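Local coordinates for cell division control protein Cdc48 (Mycobacterium smegmatis, PDB 5E7P) that probably binds and hydrolyses ATP as a member of the AAA ATPase family, and here carries ADP at two nucleotide sites, at residues S112-G117 with V180-P185; A128-A133 with S195-G200; K137-G142 with V189-N194; A57-G62 with S103-Y108; D34-V39 with L84-L89. All blocks are in the same frame, centred on the assembly; numbering follows the deposited sequence.

Interaction 1: S112-G117 with V180-P185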
# COMPACT_ATOMS: atom_id res chain seq x y z
N SER A 112 -9.23 -10.60 -10.19
CA SER A 112 -10.09 -11.64 -9.65
C SER A 112 -9.28 -12.87 -9.26
O SER A 112 -8.17 -13.06 -9.75
CB SER A 112 -11.17 -12.04 -10.66
OG SER A 112 -10.62 -12.82 -11.71
N VAL A 113 -9.84 -13.68 -8.38
CA VAL A 113 -9.29 -14.99 -8.05
C VAL A 113 -10.46 -15.95 -7.89
O VAL A 113 -11.32 -15.75 -7.05
CB VAL A 113 -8.50 -14.98 -6.73
CG1 VAL A 113 -8.11 -16.40 -6.35
CG2 VAL A 113 -7.27 -14.09 -6.83
N THR A 114 -10.49 -16.99 -8.72
CA THR A 114 -11.55 -17.98 -8.62
C THR A 114 -11.08 -19.20 -7.83
O THR A 114 -10.05 -19.79 -8.14
CB THR A 114 -12.06 -18.42 -10.01
OG1 THR A 114 -12.49 -17.27 -10.74
CG2 THR A 114 -13.22 -19.39 -9.87
N VAL A 115 -11.84 -19.56 -6.81
CA VAL A 115 -11.49 -20.70 -5.97
C VAL A 115 -12.56 -21.78 -6.04
O VAL A 115 -13.71 -21.51 -6.40
CB VAL A 115 -11.30 -20.27 -4.50
CG1 VAL A 115 -10.16 -19.28 -4.37
CG2 VAL A 115 -12.59 -19.68 -3.95
N SER A 116 -12.19 -23.00 -5.68
CA SER A 116 -13.13 -24.11 -5.67
C SER A 116 -13.18 -24.75 -4.29
O SER A 116 -12.18 -24.82 -3.59
CB SER A 116 -12.75 -25.16 -6.72
OG SER A 116 -13.69 -26.21 -6.75
N GLY A 117 -14.37 -25.22 -3.91
CA GLY A 117 -14.54 -25.86 -2.63
C GLY A 117 -15.78 -26.75 -2.61
O GLY A 117 -16.33 -27.06 -3.67
N VAL A 180 -7.16 -22.93 -6.11
CA VAL A 180 -7.26 -21.79 -7.01
C VAL A 180 -7.39 -22.26 -8.45
O VAL A 180 -6.43 -22.79 -9.02
CB VAL A 180 -6.04 -20.86 -6.88
CG1 VAL A 180 -6.18 -19.65 -7.79
CG2 VAL A 180 -5.85 -20.43 -5.43
N THR A 181 -8.57 -22.07 -9.04
CA THR A 181 -8.82 -22.54 -10.39
C THR A 181 -8.49 -21.48 -11.44
O THR A 181 -8.34 -21.80 -12.62
CB THR A 181 -10.29 -22.98 -10.57
OG1 THR A 181 -11.13 -21.82 -10.67
CG2 THR A 181 -10.73 -23.83 -9.40
N ALA A 182 -8.39 -20.23 -11.01
CA ALA A 182 -8.10 -19.13 -11.92
C ALA A 182 -7.66 -17.86 -11.19
O ALA A 182 -8.12 -17.57 -10.08
CB ALA A 182 -9.32 -18.83 -12.78
N VAL A 183 -6.75 -17.12 -11.82
CA VAL A 183 -6.38 -15.79 -11.34
C VAL A 183 -6.38 -14.81 -12.51
O VAL A 183 -6.39 -15.22 -13.67
CB VAL A 183 -4.98 -15.79 -10.68
CG1 VAL A 183 -4.99 -16.61 -9.41
CG2 VAL A 183 -3.93 -16.29 -11.65
N ASP A 184 -6.39 -13.52 -12.20
CA ASP A 184 -6.39 -12.48 -13.21
C ASP A 184 -5.75 -11.22 -12.64
O ASP A 184 -6.23 -10.68 -11.65
CB ASP A 184 -7.82 -12.19 -13.69
CG ASP A 184 -7.86 -11.27 -14.89
OD1 ASP A 184 -6.90 -11.29 -15.69
OD2 ASP A 184 -8.86 -10.53 -15.04
N PRO A 185 -4.65 -10.74 -13.26
CA PRO A 185 -3.96 -11.26 -14.45
C PRO A 185 -3.28 -12.60 -14.21
O PRO A 185 -3.07 -12.97 -13.06
CB PRO A 185 -2.92 -10.17 -14.74
CG PRO A 185 -2.67 -9.53 -13.43
CD PRO A 185 -4.00 -9.53 -12.74
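T114 meets both T181 and A182 in a classic beta bulge, the point where the antiparallel strands 112-116 and 177-184 slip by one residue. T114 N donates to A182 O over 2.8 Å. In return T114 O takes T181 N at 2.9 Å, and longer, weak bonds from A182 N and T181 OG1 converge on the same oxygen. T181 supplies the extra residue: its psi of -18° kinks the chain, and beyond it V115 lies opposite V180. On the other flank V113 faces V183 as a non-hydrogen-bonded pair, and the weak backbone bonds between S112 and D184 close that end.

The two faces differ in character. V113, V115, V180 and V183 share the apolar one, where V113 CG1, anti to the backbone N (chi1 173°), reaches V180 CG1 at 4.0 Å while V113 CG2 turns to V183 CG1 at 4.3 Å. On this side V189 packs on V113 and V183, M139 on V180 and V183, and W199 on V115. S112, T114, A182 and D184 occupy the more polar face, and D184 is held there by a salt bridge from its OD1 to R111. The strands belong to a four-stranded sheet, consistent with the second half of a Cdc48-type N domain. At the bulge itself the threonines cross obliquely, T114 CG2 lying 3.3 Å from T181 OG1, and the methyl of T181 reaches past them, its CG2 resting 3.6 Å from S116 CB.

Interaction 2: A128-A133 with S195-G200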
# COMPACT_ATOMS: atom_id res chain seq x y z
N ALA A 128 -17.28 -11.64 -0.30
CA ALA A 128 -16.71 -10.60 0.55
C ALA A 128 -15.96 -11.22 1.73
O ALA A 128 -14.91 -10.72 2.14
CB ALA A 128 -17.80 -9.66 1.05
N THR A 129 -16.50 -12.31 2.26
CA THR A 129 -15.86 -13.04 3.34
C THR A 129 -14.57 -13.69 2.86
O THR A 129 -13.55 -13.67 3.56
CB THR A 129 -16.80 -14.11 3.92
OG1 THR A 129 -17.97 -13.49 4.46
CG2 THR A 129 -16.10 -14.91 5.02
N LEU A 130 -14.62 -14.26 1.65
CA LEU A 130 -13.44 -14.86 1.03
C LEU A 130 -12.30 -13.86 0.90
O LEU A 130 -11.15 -14.16 1.22
CB LEU A 130 -13.78 -15.42 -0.35
CG LEU A 130 -14.56 -16.74 -0.44
CD1 LEU A 130 -14.86 -17.09 -1.89
CD2 LEU A 130 -13.79 -17.86 0.24
N ARG A 131 -12.63 -12.66 0.42
CA ARG A 131 -11.64 -11.62 0.21
C ARG A 131 -11.05 -11.15 1.54
O ARG A 131 -9.85 -10.91 1.64
CB ARG A 131 -12.25 -10.45 -0.55
CG ARG A 131 -11.31 -9.29 -0.79
CD ARG A 131 -11.98 -8.23 -1.64
NE ARG A 131 -13.27 -7.82 -1.08
CZ ARG A 131 -14.25 -7.26 -1.79
NH1 ARG A 131 -14.08 -7.05 -3.09
NH2 ARG A 131 -15.39 -6.93 -1.21
N MET A 132 -11.90 -11.03 2.54
CA MET A 132 -11.46 -10.64 3.88
C MET A 132 -10.50 -11.67 4.47
O MET A 132 -9.47 -11.31 5.06
CB MET A 132 -12.67 -10.48 4.80
CG MET A 132 -12.31 -10.09 6.23
SD MET A 132 -13.75 -10.11 7.32
CE MET A 132 -14.84 -8.99 6.46
N ALA A 133 -10.83 -12.94 4.30
CA ALA A 133 -10.04 -14.02 4.88
C ALA A 133 -8.70 -14.22 4.17
O ALA A 133 -7.74 -14.70 4.77
CB ALA A 133 -10.84 -15.32 4.88
N SER A 195 -9.90 -6.37 -5.25
CA SER A 195 -9.99 -7.65 -5.93
C SER A 195 -11.37 -8.24 -5.70
O SER A 195 -12.09 -7.81 -4.80
CB SER A 195 -8.93 -8.62 -5.40
OG SER A 195 -7.62 -8.15 -5.67
N VAL A 196 -11.74 -9.22 -6.52
CA VAL A 196 -12.93 -10.01 -6.26
C VAL A 196 -12.56 -11.48 -6.14
O VAL A 196 -11.81 -12.01 -6.96
CB VAL A 196 -14.02 -9.79 -7.34
CG1 VAL A 196 -13.47 -10.06 -8.74
CG2 VAL A 196 -15.24 -10.65 -7.06
N VAL A 197 -13.05 -12.13 -5.09
CA VAL A 197 -12.77 -13.55 -4.89
C VAL A 197 -14.07 -14.34 -4.90
O VAL A 197 -14.85 -14.28 -3.95
CB VAL A 197 -12.03 -13.79 -3.56
CG1 VAL A 197 -11.66 -15.26 -3.42
CG2 VAL A 197 -10.79 -12.92 -3.47
N SER A 198 -14.30 -15.08 -5.98
CA SER A 198 -15.57 -15.76 -6.19
C SER A 198 -15.42 -17.26 -6.39
O SER A 198 -14.34 -17.75 -6.74
CB SER A 198 -16.31 -15.15 -7.38
OG SER A 198 -15.47 -15.10 -8.52
N TRP A 199 -16.51 -17.99 -6.17
CA TRP A 199 -16.50 -19.45 -6.27
C TRP A 199 -16.43 -19.92 -7.72
O TRP A 199 -16.76 -19.17 -8.64
CB TRP A 199 -17.72 -20.05 -5.58
CG TRP A 199 -17.69 -19.91 -4.10
CD1 TRP A 199 -18.45 -19.08 -3.33
CD2 TRP A 199 -16.83 -20.62 -3.19
NE1 TRP A 199 -18.13 -19.23 -2.00
CE2 TRP A 199 -17.14 -20.17 -1.89
CE3 TRP A 199 -15.84 -21.59 -3.36
CZ2 TRP A 199 -16.49 -20.66 -0.76
CZ3 TRP A 199 -15.19 -22.07 -2.23
CH2 TRP A 199 -15.52 -21.61 -0.95
N GLY A 200 -16.00 -21.16 -7.90
CA GLY A 200 -15.91 -21.76 -9.22
C GLY A 200 -17.29 -22.04 -9.79
O GLY A 200 -18.05 -22.82 -9.22
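L130 lays its CD1 methyl over one face of the W199 indole, 4.0 Å from the centroid of the five-membered ring and 20° off its normal, a CH-pi contact in which the two side chains cross at about a right angle. The second methyl, L130 CD2, meets the six-membered ring at W199 CZ2, 4.0 Å away. A hydrogen bond from W199 NE1 to the carbonyl of I125 probably helps fix the turn of the ring. V197 packs against the helix, its CG1 against L130 CB at 3.7 Å and its CG2 against CA and CB of R131.

R131 leaves the helix extended and bends at chi3 (52°), which swings NH1 onto S195 O at 2.7 Å. The acceptor lies in the guanidinium plane, and the donor sits nearly along the C=O axis. NH1 also has a long, weak ion pair with D293, and the side chain stops about 7 Å from a bound ADP. Helix 127-133 crosses the edge strand 196-199 of the four-stranded sheet; strand 112-116 pairs with that strand, while V196, pointing away from the helix, packs on helix 294-299 in the neighbouring nucleotide-binding part of the chain.

Interaction 3: K137-G142 with V189-N194; sequences KVMTVG and VSVQPN
M139 has CG beside its backbone N (chi1 -56°) and bends at chi2 (-69°), and this bend carries its CE methyl to V191 CG2, 3.8 Å away. Closer to the backbone, M139 CB leans on V189 CG2 at 3.9 Å, so one flexible thioether side chain spans two valines of the opposite segment.

Beneath these side chains the backbones pair as antiparallel strands. M139 and V189 form a hydrogen-bonded pair joined in both directions, V189 N reaching M139 O at 3.0 Å. V138 and S190 follow as a non-hydrogen-bonded pair, and V191 N then bonds to K137 O at 3.1 Å, extending the pairing toward the loop. Past this point S190 OG accepts Q192 NE2 at 2.9 Å, the hydroxyl lying near the amide plane. Q192 NE2 has a second partner in S472 OG. The segment continues into P193, which touches ADP.

Strand 188-190 is central in its small sheet, flanked by 108-109 and 138-140. The contact therefore combines a buried apolar layer of methionine and valine with main-chain amides that spend their polarity on each other, while the side-chain bond between S190 and Q192 lies on the side of P193 and the nucleotide.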
# COMPACT_ATOMS: atom_id res chain seq x y z
N LYS A 137 -2.80 -12.18 0.77
CA LYS A 137 -2.11 -13.43 0.45
C LYS A 137 -1.89 -13.62 -1.05
O LYS A 137 -2.68 -13.14 -1.87
CB LYS A 137 -2.87 -14.63 1.03
CG LYS A 137 -2.96 -14.60 2.55
CD LYS A 137 -3.41 -15.94 3.11
CE LYS A 137 -3.36 -15.94 4.63
NZ LYS A 137 -3.70 -17.27 5.20
N VAL A 138 -0.81 -14.31 -1.41
CA VAL A 138 -0.49 -14.56 -2.81
C VAL A 138 -1.17 -15.82 -3.34
O VAL A 138 -1.27 -16.83 -2.64
CB VAL A 138 1.03 -14.67 -3.05
CG1 VAL A 138 1.69 -13.31 -2.89
CG2 VAL A 138 1.65 -15.69 -2.12
N MET A 139 -1.62 -15.75 -4.59
CA MET A 139 -2.35 -16.85 -5.20
C MET A 139 -1.70 -17.25 -6.52
O MET A 139 -1.15 -16.42 -7.24
CB MET A 139 -3.81 -16.45 -5.46
CG MET A 139 -4.56 -15.97 -4.22
SD MET A 139 -4.87 -17.30 -3.04
CE MET A 139 -5.29 -16.35 -1.58
N THR A 140 -1.76 -18.55 -6.82
CA THR A 140 -1.29 -19.08 -8.09
C THR A 140 -2.25 -20.19 -8.49
O THR A 140 -2.74 -20.92 -7.63
CB THR A 140 0.14 -19.66 -7.97
OG1 THR A 140 1.00 -18.70 -7.35
CG2 THR A 140 0.69 -20.02 -9.34
N VAL A 141 -2.54 -20.30 -9.78
CA VAL A 141 -3.48 -21.31 -10.26
C VAL A 141 -3.01 -22.71 -9.88
O VAL A 141 -1.86 -23.08 -10.12
CB VAL A 141 -3.69 -21.22 -11.79
CG1 VAL A 141 -4.48 -22.42 -12.29
CG2 VAL A 141 -4.40 -19.92 -12.14
N GLY A 142 -3.90 -23.49 -9.27
CA GLY A 142 -3.59 -24.85 -8.87
C GLY A 142 -3.20 -24.96 -7.40
O GLY A 142 -3.12 -26.07 -6.87
N VAL A 189 -0.73 -13.54 -8.15
CA VAL A 189 -1.46 -12.35 -7.73
C VAL A 189 -1.67 -12.32 -6.23
O VAL A 189 -1.60 -13.35 -5.55
CB VAL A 189 -2.84 -12.27 -8.42
CG1 VAL A 189 -2.69 -12.18 -9.93
CG2 VAL A 189 -3.68 -13.47 -8.03
N SER A 190 -1.94 -11.13 -5.70
CA SER A 190 -2.24 -10.96 -4.29
C SER A 190 -3.66 -10.44 -4.13
O SER A 190 -4.12 -9.62 -4.93
CB SER A 190 -1.25 -9.99 -3.64
OG SER A 190 -1.31 -8.73 -4.28
N VAL A 191 -4.36 -10.91 -3.10
CA VAL A 191 -5.73 -10.46 -2.85
C VAL A 191 -5.75 -9.06 -2.24
O VAL A 191 -5.23 -8.84 -1.14
CB VAL A 191 -6.50 -11.44 -1.95
CG1 VAL A 191 -7.92 -10.95 -1.74
CG2 VAL A 191 -6.48 -12.84 -2.54
N GLN A 192 -6.34 -8.13 -2.97
CA GLN A 192 -6.42 -6.74 -2.55
C GLN A 192 -7.87 -6.37 -2.27
O GLN A 192 -8.78 -7.10 -2.64
CB GLN A 192 -5.83 -5.84 -3.63
CG GLN A 192 -4.37 -6.12 -3.93
CD GLN A 192 -3.47 -5.87 -2.73
OE1 GLN A 192 -3.67 -4.90 -2.00
NE2 GLN A 192 -2.49 -6.74 -2.52
N PRO A 193 -8.11 -5.23 -1.58
CA PRO A 193 -9.49 -4.80 -1.35
C PRO A 193 -10.27 -4.56 -2.65
O PRO A 193 -11.48 -4.73 -2.67
CB PRO A 193 -9.32 -3.48 -0.60
CG PRO A 193 -8.02 -3.64 0.11
CD PRO A 193 -7.14 -4.43 -0.81
N ASN A 194 -9.57 -4.17 -3.72
CA ASN A 194 -10.22 -3.97 -5.02
C ASN A 194 -10.24 -5.24 -5.87
O ASN A 194 -10.55 -5.20 -7.05
CB ASN A 194 -9.56 -2.82 -5.79
CG ASN A 194 -8.07 -3.03 -6.00
OD1 ASN A 194 -7.53 -4.08 -5.69
ND2 ASN A 194 -7.41 -2.01 -6.55

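Interaction 4: A57-G62 with S103-Y108; sequences AVALTG and SPVTVY
A57 points its CB between two valines of the opposite segment, touching V107 CG2 at 3.6 Å and V105 CG1 at 3.9 Å. V105 is turned with CG1 between its own backbone N and carbonyl carbon (chi1 65°), which lays that methyl alongside the 57-61 backbone, 3.7 Å from V58 C. Its CB faces A59 CB, so the two small alanines, A57 and A59, receive the branched side chain along their strand. V107 instead offers CG2, the branch beside its backbone N, and it also packs on V138 and S190 of the next sheet.

A59 and S103 form an antiparallel hydrogen-bonded pair. A59 N donates to S103 O, and S103 N returns to A59 O at 3.1 Å in the carbonyl plane. Their side chains lie on the same face, where S103 OG stands 3.6 Å from A59 CB. At the neighbouring non-hydrogen-bonded pair, V58 and P104 diverge: V58 packs on I52 and V102, P104 on L19 and S20. The proline's missing N-H is not required at such a position between these two strands.

One water sits between A57 O, to which it donates at 2.9 Å, and V105 O, which it reaches only weakly. Another, beside the A59-S103 pair, joins T61 OG1 and S103 OG, with a weak bond to A59 O. Both strands lie in the Cdc48 N-terminal domain, of the double-psi barrel class. Their backbone pairing continues through T61 and L101, whereas on the A57 side apolar contacts and the weakly bridging water replace direct bonds.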
# COMPACT_ATOMS: atom_id res chain seq x y z
N ALA A 57 7.37 -11.53 -1.89
CA ALA A 57 7.00 -12.87 -2.34
C ALA A 57 8.12 -13.51 -3.13
O ALA A 57 8.89 -12.82 -3.81
CB ALA A 57 5.73 -12.82 -3.18
N VAL A 58 8.22 -14.83 -3.04
CA VAL A 58 9.17 -15.59 -3.84
C VAL A 58 8.46 -16.66 -4.65
O VAL A 58 7.43 -17.19 -4.24
CB VAL A 58 10.26 -16.27 -2.98
CG1 VAL A 58 11.30 -15.26 -2.54
CG2 VAL A 58 9.63 -16.98 -1.78
N ALA A 59 9.03 -16.99 -5.81
CA ALA A 59 8.56 -18.11 -6.59
C ALA A 59 9.24 -19.37 -6.07
O ALA A 59 10.45 -19.38 -5.85
CB ALA A 59 8.87 -17.91 -8.06
N LEU A 60 8.46 -20.42 -5.85
CA LEU A 60 8.99 -21.70 -5.38
C LEU A 60 8.70 -22.78 -6.41
O LEU A 60 7.54 -23.05 -6.73
CB LEU A 60 8.40 -22.07 -4.02
CG LEU A 60 8.89 -21.23 -2.84
CD1 LEU A 60 8.04 -21.47 -1.61
CD2 LEU A 60 10.35 -21.51 -2.55
N THR A 61 9.76 -23.40 -6.93
CA THR A 61 9.62 -24.30 -8.07
C THR A 61 10.23 -25.68 -7.85
O THR A 61 11.43 -25.82 -7.61
CB THR A 61 10.25 -23.69 -9.34
OG1 THR A 61 9.73 -22.38 -9.56
CG2 THR A 61 9.94 -24.55 -10.55
N GLY A 62 9.38 -26.71 -7.92
CA GLY A 62 9.83 -28.08 -7.98
C GLY A 62 9.36 -28.69 -9.28
O GLY A 62 9.82 -28.30 -10.36
N SER A 103 13.17 -17.82 -6.13
CA SER A 103 13.47 -16.62 -6.90
C SER A 103 12.39 -15.57 -6.68
O SER A 103 11.23 -15.90 -6.44
CB SER A 103 13.56 -16.96 -8.39
OG SER A 103 12.30 -17.34 -8.90
N PRO A 104 12.77 -14.28 -6.77
CA PRO A 104 11.79 -13.20 -6.67
C PRO A 104 10.73 -13.33 -7.76
O PRO A 104 11.03 -13.74 -8.88
CB PRO A 104 12.64 -11.94 -6.90
CG PRO A 104 13.91 -12.41 -7.52
CD PRO A 104 14.14 -13.77 -6.94
N VAL A 105 9.49 -12.99 -7.42
CA VAL A 105 8.40 -13.07 -8.37
C VAL A 105 7.61 -11.77 -8.38
O VAL A 105 7.43 -11.14 -7.33
CB VAL A 105 7.46 -14.27 -8.07
CG1 VAL A 105 6.76 -14.09 -6.73
CG2 VAL A 105 6.45 -14.46 -9.19
N THR A 106 7.19 -11.34 -9.56
CA THR A 106 6.32 -10.17 -9.66
C THR A 106 4.90 -10.58 -9.27
O THR A 106 4.34 -11.52 -9.83
CB THR A 106 6.32 -9.59 -11.08
OG1 THR A 106 7.65 -9.23 -11.46
CG2 THR A 106 5.43 -8.35 -11.14
N VAL A 107 4.34 -9.87 -8.30
CA VAL A 107 2.99 -10.16 -7.83
C VAL A 107 2.09 -8.95 -8.02
O VAL A 107 2.20 -7.96 -7.31
CB VAL A 107 2.97 -10.56 -6.34
CG1 VAL A 107 1.58 -11.01 -5.93
CG2 VAL A 107 3.98 -11.66 -6.09
N TYR A 108 1.19 -9.03 -9.00
CA TYR A 108 0.25 -7.95 -9.24
C TYR A 108 -0.96 -8.08 -8.33
O TYR A 108 -1.26 -9.17 -7.83
CB TYR A 108 -0.21 -7.96 -10.71
CG TYR A 108 0.88 -7.60 -11.70
CD1 TYR A 108 1.19 -6.27 -11.96
CD2 TYR A 108 1.59 -8.59 -12.36
CE1 TYR A 108 2.18 -5.94 -12.86
CE2 TYR A 108 2.58 -8.26 -13.27
CZ TYR A 108 2.87 -6.93 -13.51
OH TYR A 108 3.86 -6.60 -14.41
O HOH W 1 9.88 -10.37 -4.99
O HOH W 2 11.30 -20.27 -8.35

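Interaction 5: D34-V39 with L84-L89; sequences DSRRGV and LDDVTL
R36 has a positive phi (60°), and its backbone N donates to D85, the residue immediately before helix 86-92. The bond from R36 N to D85 OD2 is 2.8 Å long and comes from above the carboxylate plane, 51° out of it. The other oxygen, D85 OD1, accepts T88 N at 2.9 Å, nearly along its C-O bond. One carboxylate thus ties the loop with OD2 and caps the helix with OD1. S35 CB against D85 CB, 3.6 Å apart, completes the close approach.

The R36 side chain follows the helix outward. The side chains of R36 and V87 cross at about a right angle, with R36 CG 4.0 Å from V87 CG2, and a bend at chi3 directs R36 NH2 to D86 OD2 in a 2.7 Å salt bridge. That oxygen lies near the guanidinium plane and is met on its syn side, although the two flat groups are 44° apart. Two waters fill in between D85 and the rest of the turn: one accepts from G38 N and donates to D85 OD2, while the other accepts from R37 N and V39 N.

The R37 side chain takes no part in this grip; its NE forms a salt bridge with E436. With D85 as N-cap, its negative charge would probably interact favourably with the N-terminal end of the helix dipole, and the whole amounts to an N-capped helix start fastened to a loop of the Cdc48 N-terminal domain.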
# COMPACT_ATOMS: atom_id res chain seq x y z
N ASP A 34 3.27 -21.61 12.66
CA ASP A 34 4.02 -20.94 11.61
C ASP A 34 3.62 -21.49 10.25
O ASP A 34 4.03 -20.98 9.21
CB ASP A 34 5.52 -21.13 11.84
CG ASP A 34 6.35 -19.99 11.29
OD1 ASP A 34 5.91 -18.82 11.40
OD2 ASP A 34 7.45 -20.25 10.75
N SER A 35 2.80 -22.54 10.27
CA SER A 35 2.46 -23.27 9.05
C SER A 35 1.07 -22.92 8.53
O SER A 35 0.21 -22.46 9.28
CB SER A 35 2.56 -24.78 9.29
OG SER A 35 1.66 -25.19 10.31
N ARG A 36 0.87 -23.15 7.23
CA ARG A 36 -0.42 -22.94 6.58
C ARG A 36 -0.89 -21.49 6.68
O ARG A 36 -2.09 -21.23 6.84
CB ARG A 36 -1.46 -23.91 7.13
CG ARG A 36 -2.33 -24.55 6.05
CD ARG A 36 -3.24 -25.63 6.62
NE ARG A 36 -2.53 -26.87 6.90
CZ ARG A 36 -3.12 -28.01 7.25
NH1 ARG A 36 -4.44 -28.07 7.35
NH2 ARG A 36 -2.39 -29.10 7.49
N ARG A 37 0.05 -20.56 6.57
CA ARG A 37 -0.26 -19.13 6.63
C ARG A 37 0.32 -18.39 5.43
O ARG A 37 0.31 -17.16 5.37
CB ARG A 37 0.25 -18.52 7.93
CG ARG A 37 -0.56 -18.90 9.16
CD ARG A 37 0.18 -18.57 10.44
NE ARG A 37 -0.65 -18.80 11.62
CZ ARG A 37 -0.84 -19.98 12.20
NH1 ARG A 37 -0.25 -21.06 11.70
NH2 ARG A 37 -1.61 -20.09 13.27
N GLY A 38 0.84 -19.15 4.47
CA GLY A 38 1.40 -18.58 3.25
C GLY A 38 2.78 -17.98 3.46
O GLY A 38 3.15 -17.02 2.79
N VAL A 39 3.54 -18.57 4.37
CA VAL A 39 4.86 -18.04 4.71
C VAL A 39 5.96 -19.09 4.58
O VAL A 39 5.85 -20.18 5.15
CB VAL A 39 4.88 -17.46 6.15
CG1 VAL A 39 6.30 -17.15 6.59
CG2 VAL A 39 3.99 -16.21 6.23
N LEU A 84 9.38 -24.88 4.52
CA LEU A 84 8.08 -24.84 3.86
C LEU A 84 7.07 -25.64 4.68
O LEU A 84 7.41 -26.69 5.23
CB LEU A 84 8.18 -25.40 2.44
CG LEU A 84 8.88 -24.60 1.34
CD1 LEU A 84 10.37 -24.47 1.57
CD2 LEU A 84 8.61 -25.23 -0.02
N ASP A 85 5.84 -25.15 4.76
CA ASP A 85 4.78 -25.91 5.42
C ASP A 85 4.25 -26.99 4.48
O ASP A 85 4.68 -27.09 3.33
CB ASP A 85 3.65 -24.99 5.90
CG ASP A 85 3.16 -24.04 4.83
OD1 ASP A 85 3.10 -24.43 3.65
OD2 ASP A 85 2.82 -22.88 5.17
N ASP A 86 3.31 -27.80 4.97
CA ASP A 86 2.81 -28.94 4.20
C ASP A 86 2.15 -28.54 2.88
O ASP A 86 2.36 -29.20 1.86
CB ASP A 86 1.86 -29.79 5.04
CG ASP A 86 0.79 -28.97 5.73
OD1 ASP A 86 0.49 -27.85 5.25
OD2 ASP A 86 0.23 -29.45 6.74
N VAL A 87 1.37 -27.47 2.89
CA VAL A 87 0.66 -27.03 1.69
C VAL A 87 1.59 -26.42 0.65
O VAL A 87 1.35 -26.54 -0.55
CB VAL A 87 -0.49 -26.05 2.01
CG1 VAL A 87 -1.61 -26.77 2.75
CG2 VAL A 87 0.01 -24.87 2.80
N THR A 88 2.66 -25.77 1.10
CA THR A 88 3.62 -25.16 0.19
C THR A 88 4.44 -26.23 -0.53
O THR A 88 4.67 -26.14 -1.73
CB THR A 88 4.58 -24.19 0.91
OG1 THR A 88 3.81 -23.22 1.64
CG2 THR A 88 5.45 -23.46 -0.10
N LEU A 89 4.87 -27.24 0.22
CA LEU A 89 5.57 -28.39 -0.35
C LEU A 89 4.71 -29.04 -1.42
O LEU A 89 5.21 -29.46 -2.47
CB LEU A 89 5.91 -29.41 0.73
CG LEU A 89 7.02 -29.07 1.72
CD1 LEU A 89 7.17 -30.17 2.75
CD2 LEU A 89 8.34 -28.84 0.99
O HOH W 3 2.65 -20.57 6.43
O HOH W 4 0.97 -21.75 3.86

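Overall arrangement
Interactions 1, 2 and 3 form one continuous block. Strand 112-116 pairs with 177-184 in interaction 1 and with 196-199, the strand under the helix of interaction 2, while the valine face of interaction 1 packs on interaction 3. Interactions 2 and 3 are buried, combining apolar packing with an arginine-carbonyl bond in 2 and main-chain bonds in 3, and both lie near the nucleotide; interaction 1 is only partly buried. Interactions 4 and 5, in the Cdc48 N-terminal domain, are also partly buried and involve water. They touch where L60 packs on T88 and L84. Backbone pairing dominates interactions 1, 3 and 4, whereas interaction 5 depends on carboxylates. Y108 O to S190 N joins interactions 4 and 3.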